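Local coordinates for protein halogenase (Chondromyces crocatus, PDB 3E1T) that probably uses FAD to chlorinate a precursor of chondrochloren, as a myxobacterial variant of the flavin-dependent halogenases, at residues D309-S314 with Q360-F365; K284-C289 with A305-P310; D127-H132 with V147-T152. All blocks are in the same frame, centred on the assembly; numbering follows the deposited sequence.

Contact 1: D309-S314 with Q360-F365. With FAD (flavin-adenine dinucleotide), chain C.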
loop_
_atom_site.group_PDB
_atom_site.type_symbol
_atom_site.label_atom_id
_atom_site.label_comp_id
_atom_site.label_asym_id
_atom_site.label_seq_id
_atom_site.Cartn_x
_atom_site.Cartn_y
_atom_site.Cartn_z
ATOM N N ASP A 309 2.011 6.153 -0.257
ATOM C CA ASP A 309 1.307 7.044 0.673
ATOM C C ASP A 309 -0.145 6.571 0.713
ATOM O O ASP A 309 -0.618 6.009 -0.261
ATOM C CB ASP A 309 1.411 8.517 0.189
ATOM C CG ASP A 309 0.870 9.521 1.192
ATOM O OD1 ASP A 309 1.586 9.880 2.154
ATOM O OD2 ASP A 309 -0.287 9.972 1.012
ATOM N N PRO A 310 -0.846 6.765 1.840
ATOM C CA PRO A 310 -2.206 6.225 1.971
ATOM C C PRO A 310 -3.317 6.826 1.094
ATOM O O PRO A 310 -4.401 6.240 1.045
ATOM C CB PRO A 310 -2.554 6.481 3.450
ATOM C CG PRO A 310 -1.271 6.800 4.118
ATOM C CD PRO A 310 -0.411 7.421 3.082
ATOM N N VAL A 311 -3.097 7.964 0.432
ATOM C CA VAL A 311 -4.199 8.532 -0.348
ATOM C C VAL A 311 -4.397 7.696 -1.608
ATOM O O VAL A 311 -3.419 7.290 -2.243
ATOM C CB VAL A 311 -4.051 10.054 -0.639
ATOM C CG1 VAL A 311 -2.824 10.362 -1.438
ATOM C CG2 VAL A 311 -5.308 10.585 -1.348
ATOM N N PHE A 312 -5.664 7.440 -1.937
ATOM C CA PHE A 312 -6.080 6.490 -2.975
ATOM C C PHE A 312 -5.824 4.993 -2.693
ATOM O O PHE A 312 -6.045 4.151 -3.557
ATOM C CB PHE A 312 -5.615 6.919 -4.379
ATOM C CG PHE A 312 -6.414 8.059 -4.948
ATOM C CD1 PHE A 312 -5.859 9.327 -5.064
ATOM C CD2 PHE A 312 -7.738 7.868 -5.337
ATOM C CE1 PHE A 312 -6.608 10.389 -5.579
ATOM C CE2 PHE A 312 -8.488 8.912 -5.860
ATOM C CZ PHE A 312 -7.921 10.184 -5.978
ATOM N N SER A 313 -5.396 4.671 -1.468
ATOM C CA SER A 313 -5.478 3.300 -0.945
ATOM C C SER A 313 -4.867 2.231 -1.850
ATOM O O SER A 313 -5.561 1.298 -2.266
ATOM C CB SER A 313 -6.938 2.938 -0.683
ATOM O OG SER A 313 -7.519 3.779 0.295
ATOM N N SER A 314 -3.585 2.363 -2.164
ATOM C CA SER A 314 -2.958 1.432 -3.097
ATOM C C SER A 314 -2.104 0.339 -2.466
ATOM O O SER A 314 -1.617 -0.523 -3.183
ATOM C CB SER A 314 -2.121 2.195 -4.112
ATOM O OG SER A 314 -0.990 2.775 -3.494
ATOM N N GLN A 360 3.657 8.846 -9.229
ATOM C CA GLN A 360 3.524 9.982 -10.116
ATOM C C GLN A 360 2.194 10.671 -9.935
ATOM O O GLN A 360 2.140 11.894 -9.833
ATOM C CB GLN A 360 3.683 9.534 -11.568
ATOM C CG GLN A 360 5.112 9.284 -11.930
ATOM C CD GLN A 360 5.876 10.573 -12.039
ATOM O OE1 GLN A 360 5.755 11.285 -13.037
ATOM N NE2 GLN A 360 6.661 10.891 -11.021
ATOM N N PHE A 361 1.124 9.887 -9.891
ATOM C CA PHE A 361 -0.202 10.455 -9.762
ATOM C C PHE A 361 -0.422 11.111 -8.403
ATOM O O PHE A 361 -1.117 12.132 -8.318
ATOM C CB PHE A 361 -1.268 9.401 -10.019
ATOM C CG PHE A 361 -2.665 9.902 -9.808
ATOM C CD1 PHE A 361 -3.227 10.828 -10.690
ATOM C CD2 PHE A 361 -3.408 9.476 -8.726
ATOM C CE1 PHE A 361 -4.514 11.310 -10.487
ATOM C CE2 PHE A 361 -4.695 9.951 -8.517
ATOM C CZ PHE A 361 -5.250 10.865 -9.404
ATOM N N LEU A 362 0.140 10.522 -7.342
ATOM C CA LEU A 362 -0.056 11.065 -5.998
ATOM C C LEU A 362 0.692 12.376 -5.775
ATOM O O LEU A 362 0.204 13.219 -5.032
ATOM C CB LEU A 362 0.294 10.058 -4.902
ATOM C CG LEU A 362 -0.554 8.779 -4.735
ATOM C CD1 LEU A 362 -0.312 8.220 -3.339
ATOM C CD2 LEU A 362 -2.034 8.959 -4.963
ATOM N N VAL A 363 1.885 12.519 -6.366
ATOM C CA VAL A 363 2.630 13.792 -6.349
ATOM C C VAL A 363 1.724 14.869 -6.978
ATOM O O VAL A 363 1.479 15.909 -6.362
ATOM C CB VAL A 363 4.026 13.718 -7.086
ATOM C CG1 VAL A 363 4.676 15.136 -7.234
ATOM C CG2 VAL A 363 5.009 12.790 -6.360
ATOM N N ALA A 364 1.197 14.607 -8.177
ATOM C CA ALA A 364 0.286 15.567 -8.828
ATOM C C ALA A 364 -1.004 15.817 -8.021
ATOM O O ALA A 364 -1.497 16.950 -7.981
ATOM C CB ALA A 364 -0.032 15.146 -10.283
ATOM N N PHE A 365 -1.526 14.776 -7.358
ATOM C CA PHE A 365 -2.731 14.906 -6.536
ATOM C C PHE A 365 -2.508 15.763 -5.289
ATOM O O PHE A 365 -3.354 16.602 -4.951
ATOM C CB PHE A 365 -3.304 13.536 -6.146
ATOM C CG PHE A 365 -4.701 13.604 -5.601
ATOM C CD1 PHE A 365 -5.779 13.899 -6.439
ATOM C CD2 PHE A 365 -4.950 13.389 -4.257
ATOM C CE1 PHE A 365 -7.074 13.967 -5.937
ATOM C CE2 PHE A 365 -6.247 13.451 -3.760
ATOM C CZ PHE A 365 -7.304 13.746 -4.605
HETATM P PA FAD C . 1.948 -6.474 6.246
HETATM O O1A FAD C . 0.457 -6.299 6.120
HETATM O O2A FAD C . 2.631 -5.475 7.115
HETATM O O5B FAD C . 2.205 -7.947 6.856
HETATM C C5B FAD C . 3.518 -8.451 7.045
HETATM C C4B FAD C . 3.478 -9.607 8.049
HETATM O O4B FAD C . 4.783 -10.060 8.351
HETATM C C3B FAD C . 2.856 -9.168 9.370
HETATM O O3B FAD C . 1.789 -10.044 9.658
HETATM C C2B FAD C . 3.956 -9.325 10.400
HETATM O O2B FAD C . 3.437 -9.855 11.587
HETATM C C1B FAD C . 4.900 -10.307 9.730
HETATM N N9A FAD C . 6.319 -10.184 10.108
HETATM C C8A FAD C . 7.054 -9.054 10.363
HETATM N N7A FAD C . 8.321 -9.437 10.645
HETATM C C5A FAD C . 8.410 -10.786 10.560
HETATM C C6A FAD C . 9.453 -11.704 10.756
HETATM N N6A FAD C . 10.646 -11.318 11.228
HETATM N N1A FAD C . 9.202 -13.045 10.583
HETATM C C2A FAD C . 7.948 -13.497 10.259
HETATM N N3A FAD C . 6.929 -12.587 10.083
HETATM C C4A FAD C . 7.155 -11.261 10.222
HETATM N N1 FAD C . -3.348 0.100 2.171
HETATM C C2 FAD C . -4.569 -0.086 1.584
HETATM O O2 FAD C . -4.668 -0.949 0.716
HETATM N N3 FAD C . -5.638 0.705 1.969
HETATM C C4 FAD C . -5.489 1.674 2.955
HETATM O O4 FAD C . -6.444 2.365 3.315
HETATM C C4X FAD C . -4.244 1.870 3.539
HETATM N N5 FAD C . -4.055 2.822 4.522
HETATM C C5X FAD C . -2.807 2.987 5.093
HETATM C C6 FAD C . -2.601 3.955 6.082
HETATM C C7 FAD C . -1.329 4.116 6.653
HETATM C C7M FAD C . -1.075 5.299 7.545
HETATM C C8 FAD C . -0.260 3.314 6.235
HETATM C C8M FAD C . 1.161 3.588 6.672
HETATM C C9 FAD C . -0.477 2.346 5.260
HETATM C C9A FAD C . -1.741 2.178 4.682
HETATM N N10 FAD C . -1.927 1.205 3.719
HETATM C C10 FAD C . -3.170 1.055 3.141
HETATM C "C1'" FAD C . -0.804 0.250 3.352
HETATM C "C2'" FAD C . -0.950 -1.154 3.951
HETATM O "O2'" FAD C . -0.844 -1.039 5.356
HETATM C "C3'" FAD C . 0.158 -2.088 3.442
HETATM O "O3'" FAD C . 0.492 -1.790 2.104
HETATM C "C4'" FAD C . -0.193 -3.576 3.459
HETATM O "O4'" FAD C . -0.458 -3.982 4.783
HETATM C "C5'" FAD C . 0.985 -4.379 2.907
HETATM O "O5'" FAD C . 0.814 -5.736 3.214
HETATM P P FAD C . 2.075 -6.716 3.389
HETATM O O1P FAD C . 1.610 -8.144 3.190
HETATM O O2P FAD C . 3.144 -6.382 2.398
HETATM O O3P FAD C . 2.664 -6.396 4.827
#
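F312 points its ring edge into the face of F365 in a T-shaped stack, the heart of an aromatic cluster by which a flavin-side loop rests on helix 340-368. The two planes stand 69° apart, and CE1 of F312 sits over the centre of the F365 ring, 3.4 Å above its plane. The same F312 CE1 lies 3.5 Å from CE2 of F361, whose ring is turned 56° to that of F312. F81 and W83 extend the cluster beyond the two segments, W83 stacking on F365. Without the F365 ring, as with an alanine here, the F312 edge is likely to lose the face it points into, and a gap would probably open beside V311 CG2. A type II beta turn from P310 to S313 carries the loop past the flavin: P310 CB comes within 3.6 Å of C6 of FAD, while V311 and F312 head for the helix. There L362 fills the space between them. With its CG anti to the carbonyl carbon (chi1 -66°), L362 reaches forward from the helix, CD2 meeting the edge of the F312 ring at CD1 and CD1 packing against V311 CG1. L362 CD1 also lies 3.4 Å from the carbonyl oxygen of V311.

Contact 2: K284-C289 with A305-P310. With FAD (flavin-adenine dinucleotide), chain C.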
loop_
_atom_site.group_PDB
_atom_site.type_symbol
_atom_site.label_atom_id
_atom_site.label_comp_id
_atom_site.label_asym_id
_atom_site.label_seq_id
_atom_site.Cartn_x
_atom_site.Cartn_y
_atom_site.Cartn_z
ATOM N N LYS A 284 5.365 6.443 10.591
ATOM C CA LYS A 284 6.283 7.478 10.177
ATOM C C LYS A 284 7.239 6.851 9.178
ATOM O O LYS A 284 7.388 5.627 9.156
ATOM C CB LYS A 284 7.014 7.959 11.431
ATOM C CG LYS A 284 8.159 8.914 11.260
ATOM C CD LYS A 284 8.525 9.530 12.606
ATOM C CE LYS A 284 8.804 8.459 13.674
ATOM N NZ LYS A 284 10.103 7.733 13.478
ATOM N N ASP A 285 7.874 7.670 8.343
ATOM C CA ASP A 285 8.894 7.183 7.417
ATOM C C ASP A 285 8.386 5.955 6.657
ATOM O O ASP A 285 9.113 4.973 6.498
ATOM C CB ASP A 285 10.207 6.849 8.182
ATOM C CG ASP A 285 10.854 8.074 8.806
ATOM O OD1 ASP A 285 10.926 9.117 8.129
ATOM O OD2 ASP A 285 11.293 8.000 9.980
ATOM N N TYR A 286 7.131 6.017 6.195
ATOM C CA TYR A 286 6.513 4.913 5.476
ATOM C C TYR A 286 6.692 4.964 3.964
ATOM O O TYR A 286 6.386 3.976 3.286
ATOM C CB TYR A 286 5.015 4.821 5.810
ATOM C CG TYR A 286 4.214 6.092 5.527
ATOM C CD1 TYR A 286 4.025 6.561 4.220
ATOM C CD2 TYR A 286 3.630 6.807 6.571
ATOM C CE1 TYR A 286 3.277 7.734 3.966
ATOM C CE2 TYR A 286 2.878 7.971 6.331
ATOM C CZ TYR A 286 2.711 8.427 5.038
ATOM O OH TYR A 286 1.951 9.562 4.817
ATOM N N SER A 287 7.168 6.083 3.421
ATOM C CA SER A 287 7.292 6.194 1.953
ATOM C C SER A 287 8.719 5.922 1.479
ATOM O O SER A 287 9.630 6.638 1.850
ATOM C CB SER A 287 6.838 7.559 1.440
ATOM O OG SER A 287 6.746 7.538 0.009
ATOM N N TYR A 288 8.900 4.889 0.664
ATOM C CA TYR A 288 10.250 4.435 0.284
ATOM C C TYR A 288 10.177 3.456 -0.868
ATOM O O TYR A 288 9.111 2.934 -1.183
ATOM C CB TYR A 288 10.977 3.766 1.472
ATOM C CG TYR A 288 10.163 2.686 2.132
ATOM C CD1 TYR A 288 10.006 1.445 1.531
ATOM C CD2 TYR A 288 9.525 2.918 3.360
ATOM C CE1 TYR A 288 9.234 0.450 2.123
ATOM C CE2 TYR A 288 8.750 1.925 3.961
ATOM C CZ TYR A 288 8.607 0.696 3.322
ATOM O OH TYR A 288 7.835 -0.290 3.889
ATOM N N CYS A 289 11.325 3.210 -1.481
ATOM C CA CYS A 289 11.460 2.186 -2.499
ATOM C C CYS A 289 12.838 1.567 -2.308
ATOM O O CYS A 289 13.774 2.234 -1.875
ATOM C CB CYS A 289 11.314 2.779 -3.901
ATOM S SG CYS A 289 11.202 1.575 -5.268
ATOM N N ALA A 305 9.214 -4.246 0.055
ATOM C CA ALA A 305 9.842 -3.669 -1.128
ATOM C C ALA A 305 9.675 -2.140 -1.242
ATOM O O ALA A 305 10.652 -1.404 -1.422
ATOM C CB ALA A 305 9.290 -4.333 -2.368
ATOM N N CYS A 306 8.433 -1.668 -1.179
ATOM C CA CYS A 306 8.156 -0.258 -1.435
ATOM C C CYS A 306 6.770 0.118 -0.960
ATOM O O CYS A 306 5.909 -0.747 -0.786
ATOM C CB CYS A 306 8.307 0.071 -2.931
ATOM S SG CYS A 306 7.112 -0.766 -3.984
ATOM N N PHE A 307 6.573 1.415 -0.728
ATOM C CA PHE A 307 5.259 1.965 -0.386
ATOM C C PHE A 307 5.214 3.458 -0.774
ATOM O O PHE A 307 6.214 4.162 -0.637
ATOM C CB PHE A 307 4.941 1.777 1.102
ATOM C CG PHE A 307 3.577 2.284 1.493
ATOM C CD1 PHE A 307 2.423 1.647 1.032
ATOM C CD2 PHE A 307 3.448 3.425 2.285
ATOM C CE1 PHE A 307 1.168 2.131 1.372
ATOM C CE2 PHE A 307 2.199 3.918 2.625
ATOM C CZ PHE A 307 1.056 3.260 2.178
ATOM N N VAL A 308 4.068 3.921 -1.275
ATOM C CA VAL A 308 3.904 5.350 -1.617
ATOM C C VAL A 308 3.330 6.197 -0.459
ATOM O O VAL A 308 4.081 6.881 0.226
ATOM C CB VAL A 308 3.077 5.572 -2.910
ATOM C CG1 VAL A 308 3.173 7.054 -3.338
ATOM C CG2 VAL A 308 3.591 4.673 -4.045
ATOM N N ASP A 309 2.011 6.153 -0.257
ATOM C CA ASP A 309 1.307 7.044 0.673
ATOM C C ASP A 309 -0.145 6.571 0.713
ATOM O O ASP A 309 -0.618 6.009 -0.261
ATOM C CB ASP A 309 1.411 8.517 0.189
ATOM C CG ASP A 309 0.870 9.521 1.192
ATOM O OD1 ASP A 309 1.586 9.880 2.154
ATOM O OD2 ASP A 309 -0.287 9.972 1.012
ATOM N N PRO A 310 -0.846 6.765 1.840
ATOM C CA PRO A 310 -2.206 6.225 1.971
ATOM C C PRO A 310 -3.317 6.826 1.094
ATOM O O PRO A 310 -4.401 6.240 1.045
ATOM C CB PRO A 310 -2.554 6.481 3.450
ATOM C CG PRO A 310 -1.271 6.800 4.118
ATOM C CD PRO A 310 -0.411 7.421 3.082
HETATM P PA FAD C . 1.948 -6.474 6.246
HETATM O O1A FAD C . 0.457 -6.299 6.120
HETATM O O2A FAD C . 2.631 -5.475 7.115
HETATM O O5B FAD C . 2.205 -7.947 6.856
HETATM C C5B FAD C . 3.518 -8.451 7.045
HETATM C C4B FAD C . 3.478 -9.607 8.049
HETATM O O4B FAD C . 4.783 -10.060 8.351
HETATM C C3B FAD C . 2.856 -9.168 9.370
HETATM O O3B FAD C . 1.789 -10.044 9.658
HETATM C C2B FAD C . 3.956 -9.325 10.400
HETATM O O2B FAD C . 3.437 -9.855 11.587
HETATM C C1B FAD C . 4.900 -10.307 9.730
HETATM N N9A FAD C . 6.319 -10.184 10.108
HETATM C C8A FAD C . 7.054 -9.054 10.363
HETATM N N7A FAD C . 8.321 -9.437 10.645
HETATM C C5A FAD C . 8.410 -10.786 10.560
HETATM C C6A FAD C . 9.453 -11.704 10.756
HETATM N N6A FAD C . 10.646 -11.318 11.228
HETATM N N1A FAD C . 9.202 -13.045 10.583
HETATM C C2A FAD C . 7.948 -13.497 10.259
HETATM N N3A FAD C . 6.929 -12.587 10.083
HETATM C C4A FAD C . 7.155 -11.261 10.222
HETATM N N1 FAD C . -3.348 0.100 2.171
HETATM C C2 FAD C . -4.569 -0.086 1.584
HETATM O O2 FAD C . -4.668 -0.949 0.716
HETATM N N3 FAD C . -5.638 0.705 1.969
HETATM C C4 FAD C . -5.489 1.674 2.955
HETATM O O4 FAD C . -6.444 2.365 3.315
HETATM C C4X FAD C . -4.244 1.870 3.539
HETATM N N5 FAD C . -4.055 2.822 4.522
HETATM C C5X FAD C . -2.807 2.987 5.093
HETATM C C6 FAD C . -2.601 3.955 6.082
HETATM C C7 FAD C . -1.329 4.116 6.653
HETATM C C7M FAD C . -1.075 5.299 7.545
HETATM C C8 FAD C . -0.260 3.314 6.235
HETATM C C8M FAD C . 1.161 3.588 6.672
HETATM C C9 FAD C . -0.477 2.346 5.260
HETATM C C9A FAD C . -1.741 2.178 4.682
HETATM N N10 FAD C . -1.927 1.205 3.719
HETATM C C10 FAD C . -3.170 1.055 3.141
HETATM C "C1'" FAD C . -0.804 0.250 3.352
HETATM C "C2'" FAD C . -0.950 -1.154 3.951
HETATM O "O2'" FAD C . -0.844 -1.039 5.356
HETATM C "C3'" FAD C . 0.158 -2.088 3.442
HETATM O "O3'" FAD C . 0.492 -1.790 2.104
HETATM C "C4'" FAD C . -0.193 -3.576 3.459
HETATM O "O4'" FAD C . -0.458 -3.982 4.783
HETATM C "C5'" FAD C . 0.985 -4.379 2.907
HETATM O "O5'" FAD C . 0.814 -5.736 3.214
HETATM P P FAD C . 2.075 -6.716 3.389
HETATM O O1P FAD C . 1.610 -8.144 3.190
HETATM O O2P FAD C . 3.144 -6.382 2.398
HETATM O O3P FAD C . 2.664 -6.396 4.827
HETATM O O HOH W 1 7.613 5.974 -2.051
#
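F307 O is gripped by Y288 N at 3.1 Å and by a water at 2.7 Å, and the CA-H of S287 also leans on it, with CA 3.5 Å from F307 O. The water donates to S287 OG as well, bridging the two segments. F307 N returns a bond to Y288 O at 3.0 Å, making Y288 and F307 a hydrogen-bonded pair of a short antiparallel ladder. Next to them S287 OG donates to a lone pair of V308 O, in the carbonyl plane, at 2.8 Å.

Further along, the hydroxyl of Y286 donates to D309 OD1 over 2.7 Å, meeting the oxygen from above the carboxylate plane, 36° out of it; Y366 on helix 340-368 holds OD2. CG of Y286 lies between the backbone N and the carbonyl carbon (chi1 57°), a torsion that sends the ring along the 305-310 chain, with CE1 against P310 CD and CD1 3.6 Å from F307 CE2. The Y286 and F307 planes are 76° apart. F307 in turn reaches the cofactor: its CE1 is 3.4 Å from C1' of FAD, where the ribityl chain leaves the flavin, and the methyl C8M lies near the Y286 ring. Two tyrosine hydroxyls, one on each oxygen of D309, probably fix the rotation of this buried carboxylate close to the flavin.

Contact 3: D127-H132 with V147-T152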
loop_
_atom_site.group_PDB
_atom_site.type_symbol
_atom_site.label_atom_id
_atom_site.label_comp_id
_atom_site.label_asym_id
_atom_site.label_seq_id
_atom_site.Cartn_x
_atom_site.Cartn_y
_atom_site.Cartn_z
ATOM N N ASP A 127 1.885 -24.714 4.062
ATOM C CA ASP A 127 2.329 -25.024 5.412
ATOM C C ASP A 127 2.529 -23.721 6.193
ATOM O O ASP A 127 3.646 -23.208 6.267
ATOM C CB ASP A 127 3.643 -25.822 5.328
ATOM C CG ASP A 127 4.044 -26.468 6.643
ATOM O OD1 ASP A 127 3.602 -26.033 7.729
ATOM O OD2 ASP A 127 4.840 -27.429 6.585
ATOM N N VAL A 128 1.464 -23.177 6.777
ATOM C CA VAL A 128 1.615 -21.914 7.507
ATOM C C VAL A 128 1.812 -22.155 8.999
ATOM O O VAL A 128 1.165 -23.014 9.598
ATOM C CB VAL A 128 0.496 -20.839 7.201
ATOM C CG1 VAL A 128 -0.306 -21.201 5.965
ATOM C CG2 VAL A 128 -0.415 -20.585 8.398
ATOM N N ARG A 129 2.731 -21.402 9.585
ATOM C CA ARG A 129 3.062 -21.558 10.990
ATOM C C ARG A 129 3.166 -20.200 11.659
ATOM O O ARG A 129 4.079 -19.422 11.364
ATOM C CB ARG A 129 4.359 -22.365 11.135
ATOM C CG ARG A 129 4.128 -23.863 10.979
ATOM C CD ARG A 129 5.193 -24.536 10.141
ATOM N NE ARG A 129 6.389 -24.824 10.919
ATOM C CZ ARG A 129 7.299 -25.741 10.599
ATOM N NH1 ARG A 129 7.163 -26.487 9.501
ATOM N NH2 ARG A 129 8.350 -25.906 11.389
ATOM N N GLU A 130 2.204 -19.918 12.538
ATOM C CA GLU A 130 2.175 -18.678 13.304
ATOM C C GLU A 130 3.137 -18.774 14.481
ATOM O O GLU A 130 3.727 -19.832 14.709
ATOM C CB GLU A 130 0.747 -18.370 13.763
ATOM C CG GLU A 130 -0.188 -18.009 12.613
ATOM C CD GLU A 130 -1.659 -17.982 13.006
ATOM O OE1 GLU A 130 -1.984 -17.719 14.182
ATOM O OE2 GLU A 130 -2.502 -18.216 12.118
ATOM N N ARG A 131 3.297 -17.672 15.214
ATOM C CA ARG A 131 4.260 -17.561 16.326
ATOM C C ARG A 131 5.715 -17.895 15.950
ATOM O O ARG A 131 6.532 -18.230 16.821
ATOM C CB ARG A 131 3.814 -18.385 17.551
ATOM C CG ARG A 131 2.564 -17.871 18.274
ATOM C CD ARG A 131 2.536 -16.344 18.409
ATOM N NE ARG A 131 3.649 -15.811 19.196
ATOM C CZ ARG A 131 3.531 -15.292 20.415
ATOM N NH1 ARG A 131 2.341 -15.225 21.006
ATOM N NH2 ARG A 131 4.609 -14.835 21.044
ATOM N N HIS A 132 6.025 -17.791 14.657
ATOM C CA HIS A 132 7.348 -18.093 14.126
ATOM C C HIS A 132 7.988 -16.835 13.529
ATOM O O HIS A 132 7.535 -16.330 12.487
ATOM C CB HIS A 132 7.252 -19.188 13.059
ATOM C CG HIS A 132 6.993 -20.567 13.601
ATOM N ND1 HIS A 132 7.696 -21.675 13.175
ATOM C CD2 HIS A 132 6.100 -21.020 14.514
ATOM C CE1 HIS A 132 7.249 -22.749 13.802
ATOM N NE2 HIS A 132 6.280 -22.379 14.621
ATOM N N VAL A 147 16.357 -19.931 5.785
ATOM C CA VAL A 147 16.154 -18.942 6.827
ATOM C C VAL A 147 16.503 -19.514 8.200
ATOM O O VAL A 147 16.456 -20.731 8.398
ATOM C CB VAL A 147 14.681 -18.408 6.852
ATOM C CG1 VAL A 147 14.334 -17.676 5.549
ATOM C CG2 VAL A 147 13.681 -19.536 7.146
ATOM N N ARG A 148 16.874 -18.639 9.133
ATOM C CA ARG A 148 16.883 -18.981 10.554
ATOM C C ARG A 148 15.667 -18.341 11.201
ATOM O O ARG A 148 15.399 -17.159 10.973
ATOM C CB ARG A 148 18.159 -18.491 11.257
ATOM C CG ARG A 148 17.963 -18.224 12.769
ATOM C CD ARG A 148 19.249 -18.053 13.571
ATOM N NE ARG A 148 20.296 -17.326 12.854
ATOM C CZ ARG A 148 21.326 -17.916 12.262
ATOM N NH1 ARG A 148 21.441 -19.235 12.304
ATOM N NH2 ARG A 148 22.234 -17.192 11.628
ATOM N N TYR A 149 14.942 -19.113 12.007
ATOM C CA TYR A 149 13.774 -18.609 12.732
ATOM C C TYR A 149 13.704 -19.145 14.159
ATOM O O TYR A 149 14.408 -20.087 14.500
ATOM C CB TYR A 149 12.473 -18.960 11.985
ATOM C CG TYR A 149 12.170 -20.445 11.873
ATOM C CD1 TYR A 149 11.305 -21.070 12.768
ATOM C CD2 TYR A 149 12.736 -21.216 10.856
ATOM C CE1 TYR A 149 11.017 -22.437 12.663
ATOM C CE2 TYR A 149 12.458 -22.582 10.740
ATOM C CZ TYR A 149 11.596 -23.182 11.643
ATOM O OH TYR A 149 11.317 -24.528 11.528
ATOM N N ARG A 150 12.847 -18.532 14.976
ATOM C CA ARG A 150 12.466 -19.087 16.276
ATOM C C ARG A 150 11.026 -19.569 16.164
ATOM O O ARG A 150 10.169 -18.834 15.664
ATOM C CB ARG A 150 12.550 -18.045 17.393
ATOM C CG ARG A 150 13.728 -17.093 17.325
ATOM C CD ARG A 150 13.637 -16.060 18.445
ATOM N NE ARG A 150 14.053 -16.614 19.736
ATOM C CZ ARG A 150 13.791 -16.060 20.919
ATOM N NH1 ARG A 150 13.097 -14.928 20.997
ATOM N NH2 ARG A 150 14.221 -16.638 22.032
ATOM N N ASN A 151 10.758 -20.792 16.622
ATOM C CA ASN A 151 9.394 -21.326 16.616
ATOM C C ASN A 151 8.577 -20.796 17.801
ATOM O O ASN A 151 8.990 -19.839 18.453
ATOM C CB ASN A 151 9.388 -22.865 16.529
ATOM C CG ASN A 151 9.874 -23.542 17.807
ATOM O OD1 ASN A 151 10.102 -22.897 18.828
ATOM N ND2 ASN A 151 10.019 -24.862 17.750
ATOM N N THR A 152 7.429 -21.414 18.070
ATOM C CA THR A 152 6.504 -20.954 19.112
ATOM C C THR A 152 7.142 -20.822 20.502
ATOM O O THR A 152 6.897 -19.844 21.212
ATOM C CB THR A 152 5.257 -21.851 19.170
ATOM O OG1 THR A 152 4.695 -21.955 17.855
ATOM C CG2 THR A 152 4.220 -21.271 20.110
#
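Ring packing leads the contact between H132 and the end of strand 143-150 with the loop after it. N151 CA lies over the centre of the imidazole in a CH-pi contact, 3.7 Å from the centroid and 3° off the ring normal, while R129 CB covers the opposite face. The imidazole is thus held between the CA of N151 and the CB of R129. Y149 runs alongside H132 and points the same way; their planes are only 23° apart, but the rings are slid so far that they barely overlap, and H132 ND1 is 3.4 Å from Y149 CE1. With CG of H132 anti to the carbonyl carbon (chi1 -74°), the ring folds in beside Y149. In van der Waals packing at the exposed rim, T152 OG1 lies 3.7 Å from R131 CB.

The backbones meet through CA-H...O contacts: H132 CA approaches R150 O at 3.3 Å, and T152 CA approaches R131 O at 3.6 Å.

Among the polar side chains, the R129 guanidinium stands almost perpendicular to the Y149 ring, and its NH2 makes a salt bridge with E6.

Strand 127-129 borders the parallel sheet and strand 143-150 belongs to the neighbouring mixed one, so the contact joins two sheets of a Rossmann-type FAD-binding fold, with H132 lining the cofactor pocket.

In the fold
Contacts 1 and 2 are buried and adjoin each other at the flavin end of the cofactor, sharing D309 and P310; L362 CD1 of the first packs on V308 CG1 of the second at 3.7 Å. Together they tie one chain segment to helix 340-368 and, by strand pairing, to strand 288-290. Their chemistry divides accordingly: contact 1 is aromatic and aliphatic, contact 2 rich in hydrogen bonds. Contact 3 is only partly buried, its centre about 35 Å from that of contact 1 and about 26 Å from that of contact 2. It joins strand ends through ring packing and CA-H...O contacts, and contributes H132 to the FAD pocket.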